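Phosphotriesterase homology protein (PDB 1BF6) hydrolyses phosphorylated glyceryl acetates, and also acts on aromatic acetates and propionates, with two zinc ions bound per subunit. Local coordinates at residues 125-130 and 161-166; 176-181 and 199-204; 236-241 and 284-289. All coordinates share one frame; numbering follows the deposited sequence.

Contact 1 (125-130 and 161-166). With SO4 (sulfate ion), chain E.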
# COMPACT_ATOMS: atom_id res chain seq x y z
N ILE A 125 3.46 4.37 -5.75
CA ILE A 125 3.85 4.80 -7.08
C ILE A 125 3.24 3.87 -8.10
O ILE A 125 3.50 2.67 -8.11
CB ILE A 125 5.39 5.01 -7.20
CG1 ILE A 125 6.15 3.71 -7.01
CG2 ILE A 125 5.86 6.01 -6.12
CD1 ILE A 125 7.65 3.85 -7.30
N GLY A 126 2.35 4.43 -8.92
CA GLY A 126 1.66 3.60 -9.88
C GLY A 126 1.88 3.78 -11.37
O GLY A 126 2.53 4.71 -11.85
N THR A 127 1.35 2.80 -12.09
CA THR A 127 1.38 2.79 -13.53
C THR A 127 -0.07 2.64 -14.00
O THR A 127 -0.95 2.24 -13.22
CB THR A 127 2.27 1.65 -14.09
OG1 THR A 127 1.91 0.41 -13.46
CG2 THR A 127 3.76 1.95 -13.84
N SER A 128 -0.32 2.99 -15.25
CA SER A 128 -1.66 2.92 -15.82
C SER A 128 -2.04 1.50 -16.22
O SER A 128 -1.21 0.59 -16.19
CB SER A 128 -1.77 3.87 -17.02
OG SER A 128 -1.68 5.22 -16.59
N GLU A 129 -3.30 1.31 -16.60
CA GLU A 129 -3.77 -0.01 -17.01
C GLU A 129 -3.15 -0.49 -18.32
O GLU A 129 -3.39 0.09 -19.38
CB GLU A 129 -5.30 -0.03 -17.10
CG GLU A 129 -5.87 -1.40 -17.47
CD GLU A 129 -7.40 -1.48 -17.33
OE1 GLU A 129 -8.04 -0.49 -16.91
OE2 GLU A 129 -7.94 -2.56 -17.61
N GLY A 130 -2.34 -1.54 -18.23
CA GLY A 130 -1.73 -2.11 -19.41
C GLY A 130 -0.59 -1.32 -20.04
O GLY A 130 -0.13 -1.66 -21.13
N SER A 161 -4.05 -5.10 -11.61
CA SER A 161 -3.01 -6.13 -11.58
C SER A 161 -2.17 -6.24 -12.85
O SER A 161 -1.70 -7.33 -13.18
CB SER A 161 -3.64 -7.49 -11.23
OG SER A 161 -4.36 -7.39 -10.01
N THR A 162 -1.97 -5.12 -13.55
CA THR A 162 -1.17 -5.13 -14.78
C THR A 162 0.16 -4.38 -14.60
O THR A 162 0.27 -3.51 -13.74
CB THR A 162 -1.89 -4.43 -15.97
OG1 THR A 162 -2.06 -3.03 -15.67
CG2 THR A 162 -3.24 -5.07 -16.24
N MET A 163 1.15 -4.76 -15.41
CA MET A 163 2.47 -4.13 -15.45
C MET A 163 3.43 -4.32 -14.28
O MET A 163 4.48 -3.67 -14.23
CB MET A 163 2.33 -2.62 -15.75
CG MET A 163 1.38 -2.28 -16.91
SD MET A 163 1.67 -3.25 -18.38
CE MET A 163 3.13 -2.40 -19.01
N GLY A 164 3.10 -5.22 -13.35
CA GLY A 164 3.97 -5.46 -12.21
C GLY A 164 5.38 -5.89 -12.61
O GLY A 164 6.35 -5.33 -12.10
N LEU A 165 5.50 -6.84 -13.52
CA LEU A 165 6.82 -7.30 -13.95
C LEU A 165 7.61 -6.16 -14.61
O LEU A 165 8.83 -6.04 -14.39
CB LEU A 165 6.70 -8.51 -14.88
CG LEU A 165 6.26 -9.82 -14.20
CD1 LEU A 165 5.94 -10.88 -15.24
CD2 LEU A 165 7.36 -10.30 -13.25
N GLU A 166 6.91 -5.31 -15.36
CA GLU A 166 7.51 -4.16 -16.04
C GLU A 166 8.03 -3.14 -15.02
O GLU A 166 9.10 -2.54 -15.21
CB GLU A 166 6.51 -3.49 -16.98
CG GLU A 166 6.27 -4.25 -18.29
CD GLU A 166 5.26 -5.38 -18.18
OE1 GLU A 166 4.69 -5.61 -17.09
OE2 GLU A 166 5.04 -6.05 -19.20
S SO4 E . -0.42 -7.84 -17.47
O1 SO4 E . -1.51 -7.72 -18.44
O2 SO4 E . 0.40 -6.55 -17.45
O3 SO4 E . -0.94 -8.07 -16.02
O4 SO4 E . 0.43 -9.05 -17.84
O HOH W 1 -0.39 -0.90 -13.97
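Met163 folds its thioether over the backbone of Gly130, joining two neighbouring beta-alpha loops of a TIM barrel, the one that follows strand 122-126 and the one that leads from strand 154-157 into helix 164-173. The methionine chain is bent at both chi2 and chi3 (-49° and -77°), which brings SD to 3.4 Å from Gly130 C and lays CE close to the same carbonyl group. A long, flexible and unbranched side chain suits this place, because it can follow the turn of a bare peptide. Gly130 itself has a positive phi of 74°, a backbone shape that glycine adopts with little strain. Its amide points at a hydroxyl: Gly130 N donates to Thr162 OG1 over 3.0 Å. That hydroxyl is also bonded to Ser159 O, so a threonine here can serve one partner as acceptor and the other as donor. Between the loops sits a water bonded to Thr127 OG1 and to the carbonyl oxygens Ser128 O and Thr162 O, 2.7 Å from Thr162 O. Thr127 OG1 has a further partner in Gln167 NE2 of helix 164-173, and it also passes 3.8 Å from Met163 CB, the two side chains running obliquely across each other. The loops rise from the metal-binding end of the barrel: the side chain of Thr127 is about 6 Å from that of the zinc ligand His157. Met163 is the N-cap residue of helix 164-173, and a sulfate, probably from the crystallisation liquor and also bound by Lys189 NZ, lies beside it, with Met163 N donating to sulfate O2 at 2.8 Å.

Contact 2 (176-181 and 199-204)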
# COMPACT_ATOMS: atom_id res chain seq x y z
N VAL A 176 17.82 -0.81 -8.16
CA VAL A 176 17.06 -1.16 -6.96
C VAL A 176 17.08 -2.66 -6.67
O VAL A 176 16.89 -3.47 -7.58
CB VAL A 176 15.58 -0.67 -7.08
CG1 VAL A 176 14.78 -1.06 -5.84
CG2 VAL A 176 15.55 0.85 -7.28
N ASP A 177 17.38 -3.01 -5.42
CA ASP A 177 17.38 -4.41 -4.95
C ASP A 177 15.88 -4.72 -4.84
O ASP A 177 15.20 -4.14 -3.99
CB ASP A 177 18.02 -4.47 -3.56
CG ASP A 177 18.13 -5.90 -3.01
OD1 ASP A 177 17.25 -6.74 -3.29
OD2 ASP A 177 19.10 -6.17 -2.26
N LEU A 178 15.38 -5.62 -5.70
CA LEU A 178 13.95 -5.94 -5.72
C LEU A 178 13.32 -6.44 -4.42
O LEU A 178 12.09 -6.39 -4.27
CB LEU A 178 13.59 -6.84 -6.90
CG LEU A 178 13.90 -6.28 -8.31
CD1 LEU A 178 13.41 -7.23 -9.38
CD2 LEU A 178 13.27 -4.91 -8.48
N SER A 179 14.16 -6.87 -3.47
CA SER A 179 13.65 -7.33 -2.18
C SER A 179 13.18 -6.13 -1.37
O SER A 179 12.57 -6.27 -0.31
CB SER A 179 14.73 -8.11 -1.42
OG SER A 179 15.74 -7.24 -0.91
N ARG A 180 13.47 -4.93 -1.87
CA ARG A 180 13.08 -3.69 -1.21
C ARG A 180 11.86 -3.05 -1.90
O ARG A 180 11.48 -1.92 -1.61
CB ARG A 180 14.26 -2.73 -1.15
CG ARG A 180 15.51 -3.32 -0.46
CD ARG A 180 15.23 -3.72 1.00
NE ARG A 180 14.94 -2.56 1.84
CZ ARG A 180 13.92 -2.46 2.69
NH1 ARG A 180 13.06 -3.47 2.84
NH2 ARG A 180 13.72 -1.33 3.35
N VAL A 181 11.23 -3.82 -2.79
CA VAL A 181 10.05 -3.40 -3.54
C VAL A 181 8.86 -4.34 -3.24
O VAL A 181 9.03 -5.56 -3.17
CB VAL A 181 10.31 -3.44 -5.07
CG1 VAL A 181 9.06 -3.04 -5.85
CG2 VAL A 181 11.48 -2.52 -5.43
N ILE A 199 7.76 -12.88 -7.57
CA ILE A 199 8.38 -13.43 -6.37
C ILE A 199 9.75 -14.04 -6.75
O ILE A 199 10.72 -13.91 -6.00
CB ILE A 199 7.46 -14.49 -5.70
CG1 ILE A 199 6.23 -13.79 -5.10
CG2 ILE A 199 8.23 -15.29 -4.63
CD1 ILE A 199 5.17 -14.75 -4.53
N ASP A 200 9.84 -14.66 -7.92
CA ASP A 200 11.08 -15.26 -8.39
C ASP A 200 12.18 -14.21 -8.58
O ASP A 200 13.35 -14.50 -8.38
CB ASP A 200 10.85 -16.03 -9.69
CG ASP A 200 12.02 -16.94 -10.04
OD1 ASP A 200 12.29 -17.86 -9.24
OD2 ASP A 200 12.66 -16.72 -11.08
N LEU A 201 11.79 -12.99 -8.95
CA LEU A 201 12.75 -11.90 -9.13
C LEU A 201 13.18 -11.34 -7.78
O LEU A 201 14.10 -10.52 -7.70
CB LEU A 201 12.15 -10.77 -9.99
CG LEU A 201 11.83 -11.06 -11.47
CD1 LEU A 201 11.19 -9.82 -12.11
CD2 LEU A 201 13.09 -11.47 -12.22
N GLY A 202 12.49 -11.75 -6.71
CA GLY A 202 12.83 -11.31 -5.37
C GLY A 202 11.97 -10.23 -4.73
O GLY A 202 12.25 -9.78 -3.63
N ALA A 203 10.91 -9.82 -5.42
CA ALA A 203 10.02 -8.80 -4.91
C ALA A 203 8.92 -9.38 -4.00
O ALA A 203 8.74 -10.61 -3.94
CB ALA A 203 9.39 -8.03 -6.08
N TYR A 204 8.29 -8.50 -3.21
CA TYR A 204 7.15 -8.89 -2.36
C TYR A 204 5.90 -8.53 -3.17
O TYR A 204 5.94 -7.64 -4.03
CB TYR A 204 7.12 -8.12 -1.05
CG TYR A 204 8.09 -8.61 -0.01
CD1 TYR A 204 9.45 -8.36 -0.12
CD2 TYR A 204 7.63 -9.30 1.13
CE1 TYR A 204 10.35 -8.76 0.87
CE2 TYR A 204 8.52 -9.70 2.14
CZ TYR A 204 9.88 -9.43 1.99
OH TYR A 204 10.77 -9.81 2.97
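A beta-alpha-beta crossover of the barrel closes here: strand 181-183 leads through helix 192-200 back to strand 204-207, and the turn that ends the helix lies against the turn that begins the first strand. The two strands start side by side, with Tyr204 N donating to Val181 O at 3.0 Å. Before it, the two turns meet through their backbones. Ala203 CA approaches Leu178 O to 3.2 Å and Ser179 CA approaches Gly202 O equally closely, a pair of weak CA-H...O contacts that set the two turns backbone against backbone. Gly202 is required by its own conformation: it ends the helix in a Schellman motif with phi at 103°, where a side chain would jam against the carbonyl of Leu201. Alanine suits the next position, its small CB fitting beside Leu178 O and against Leu168 of helix 164-173. Two leucines add apolar packing, Leu178 CD1 lying 3.8 Å from Leu201 CB as the two side chains run alongside each other, the buried Leu178 partly covered by the exposed Leu201. The opposing turn is shaped by Asp177, whose OD1 accepts from Ser179 N at 3.1 Å in an Asx turn. Ser179 OG, set between its backbone N and carbonyl carbon (chi1 73°), donates to the same oxygen over 2.9 Å, from the same face of the carboxylate. Asp177 and Arg180 belong to a beta-D-glucose binding site, and the double hold on OD1 probably limits how far that carboxylate can turn. Further in, the Tyr204 ring turns its edge to Ser179 O, with CE1 3.5 Å away. The weakly positive ring hydrogens probably give that carbonyl a mild electrostatic partner, adding to a contact that relies on one strong bond and several weak ones.

Contact 3 (236-241 and 284-289)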
# COMPACT_ATOMS: atom_id res chain seq x y z
N ARG A 236 6.70 -13.95 1.10
CA ARG A 236 6.79 -12.83 0.15
C ARG A 236 5.43 -12.15 -0.10
O ARG A 236 5.33 -11.25 -0.92
CB ARG A 236 7.39 -13.29 -1.19
CG ARG A 236 8.89 -13.53 -1.15
CD ARG A 236 9.63 -12.29 -0.67
NE ARG A 236 11.06 -12.53 -0.60
CZ ARG A 236 11.73 -12.87 0.51
NH1 ARG A 236 11.09 -13.02 1.67
NH2 ARG A 236 13.02 -13.15 0.43
N VAL A 237 4.42 -12.57 0.67
CA VAL A 237 3.06 -12.05 0.53
C VAL A 237 2.60 -11.19 1.71
O VAL A 237 2.80 -11.55 2.88
CB VAL A 237 2.03 -13.21 0.37
CG1 VAL A 237 0.61 -12.66 0.23
CG2 VAL A 237 2.37 -14.04 -0.83
N MET A 238 2.04 -10.02 1.40
CA MET A 238 1.49 -9.13 2.41
C MET A 238 0.03 -8.83 2.05
O MET A 238 -0.39 -9.02 0.89
CB MET A 238 2.35 -7.88 2.59
CG MET A 238 3.73 -8.23 3.18
SD MET A 238 4.69 -6.84 3.76
CE MET A 238 5.15 -6.09 2.20
N LEU A 239 -0.75 -8.39 3.04
CA LEU A 239 -2.19 -8.18 2.87
C LEU A 239 -2.73 -6.83 3.32
O LEU A 239 -2.15 -6.19 4.19
CB LEU A 239 -2.95 -9.26 3.68
CG LEU A 239 -2.52 -10.74 3.56
CD1 LEU A 239 -3.28 -11.57 4.60
CD2 LEU A 239 -2.78 -11.27 2.17
N SER A 240 -3.88 -6.45 2.74
CA SER A 240 -4.57 -5.21 3.09
C SER A 240 -5.95 -5.09 2.42
O SER A 240 -6.35 -5.96 1.64
CB SER A 240 -3.70 -3.98 2.78
OG SER A 240 -3.49 -3.21 3.95
N MET A 241 -6.65 -4.00 2.73
CA MET A 241 -8.00 -3.71 2.20
C MET A 241 -8.00 -2.55 1.18
O MET A 241 -8.92 -2.43 0.35
CB MET A 241 -8.92 -3.29 3.36
CG MET A 241 -9.02 -4.28 4.52
SD MET A 241 -9.75 -5.80 4.00
CE MET A 241 -11.41 -5.24 3.66
N GLU A 284 5.19 -11.15 10.47
CA GLU A 284 6.58 -11.39 10.10
C GLU A 284 7.04 -10.58 8.90
O GLU A 284 7.97 -9.78 8.99
CB GLU A 284 6.84 -12.87 9.87
CG GLU A 284 6.61 -13.73 11.11
CD GLU A 284 7.19 -15.13 10.97
OE1 GLU A 284 8.05 -15.35 10.08
OE2 GLU A 284 6.80 -16.02 11.76
N ASN A 285 6.36 -10.78 7.78
CA ASN A 285 6.70 -10.08 6.54
C ASN A 285 6.81 -8.56 6.68
O ASN A 285 7.83 -7.99 6.30
CB ASN A 285 5.74 -10.47 5.40
CG ASN A 285 5.95 -11.89 4.91
OD1 ASN A 285 6.86 -12.58 5.35
ND2 ASN A 285 5.09 -12.33 4.00
N PRO A 286 5.78 -7.89 7.23
CA PRO A 286 5.84 -6.43 7.38
C PRO A 286 7.01 -5.97 8.27
O PRO A 286 7.67 -4.96 7.98
CB PRO A 286 4.51 -6.10 8.04
CG PRO A 286 3.60 -7.14 7.51
CD PRO A 286 4.44 -8.39 7.59
N SER A 287 7.22 -6.68 9.38
CA SER A 287 8.31 -6.36 10.30
C SER A 287 9.66 -6.42 9.58
O SER A 287 10.53 -5.60 9.84
CB SER A 287 8.30 -7.31 11.49
OG SER A 287 7.11 -7.16 12.25
N GLN A 288 9.81 -7.38 8.68
CA GLN A 288 11.06 -7.55 7.93
C GLN A 288 11.18 -6.54 6.78
O GLN A 288 12.27 -6.05 6.49
CB GLN A 288 11.15 -8.97 7.34
CG GLN A 288 11.04 -10.09 8.37
CD GLN A 288 10.94 -11.49 7.75
OE1 GLN A 288 10.62 -11.65 6.56
NE2 GLN A 288 11.20 -12.52 8.56
N PHE A 289 10.04 -6.19 6.17
CA PHE A 289 10.04 -5.29 5.02
C PHE A 289 10.00 -3.79 5.28
O PHE A 289 10.80 -3.04 4.71
CB PHE A 289 8.89 -5.68 4.07
CG PHE A 289 8.87 -4.91 2.77
CD1 PHE A 289 8.20 -3.69 2.68
CD2 PHE A 289 9.52 -5.42 1.65
CE1 PHE A 289 8.19 -2.97 1.48
CE2 PHE A 289 9.51 -4.71 0.44
CZ PHE A 289 8.84 -3.48 0.35
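Asn285 ND2 serves two carbonyl oxygens: Val237 O, reached over 2.7 Å, and Leu234 O just ahead of the strand. The amide sends its N-H to Val237 O within its own plane but comes in from above the carbonyl plane, 38° out of it. In this TIM barrel the bond ties the C-terminal helix 275-289 to strand 237-239, and the segment axes cross at -103°, far from the parallel or antiparallel run of a barrel helix. Asparagine suits the place, being short enough to stay near the strand yet able to donate. A leucine in its place would probably leave Val237 O and Leu234 O without their shared donor, setting two carbonyl oxygens against an apolar side chain. Met238 supplies the apolar half. Its CG rests 3.7 Å from Asn285 CB, and SD lies 3.8 Å from Pro286 N, where the helix is kinked because a proline nitrogen has no hydrogen to give to the turn before. The sulfur makes an oblique Met-aromatic contact with Phe289, and a bend at chi3 (-72°) carries the methyl over one ring face in a CH-pi contact, Met238 CE lying 3.9 Å from Phe289 CD1.

In the fold
The contacts follow one another along the chain, each closing before the next opens, and all draw on the five-stranded parallel part of the barrel wall from strand 122-126 to strand 237-239. Contact 1 lies at the C-terminal end of its strand, where the zinc ligands gather, whereas contact 2 lies where strands 181-183 and 204-207 begin. Their centres are about 15 Å apart, and Leu165 CD2 touches Leu201 CD1. Contact 3 lies at the last of these strands; its centre is about 20 Å from that of contact 1 and about 13 Å from that of contact 2, which it meets directly: Arg180 NH1 hydrogen-bonds to Phe289 O, and the rings of Tyr204 and Phe289 pack edge-to-face. The C-terminal helix thus lies against a glucose-binding residue.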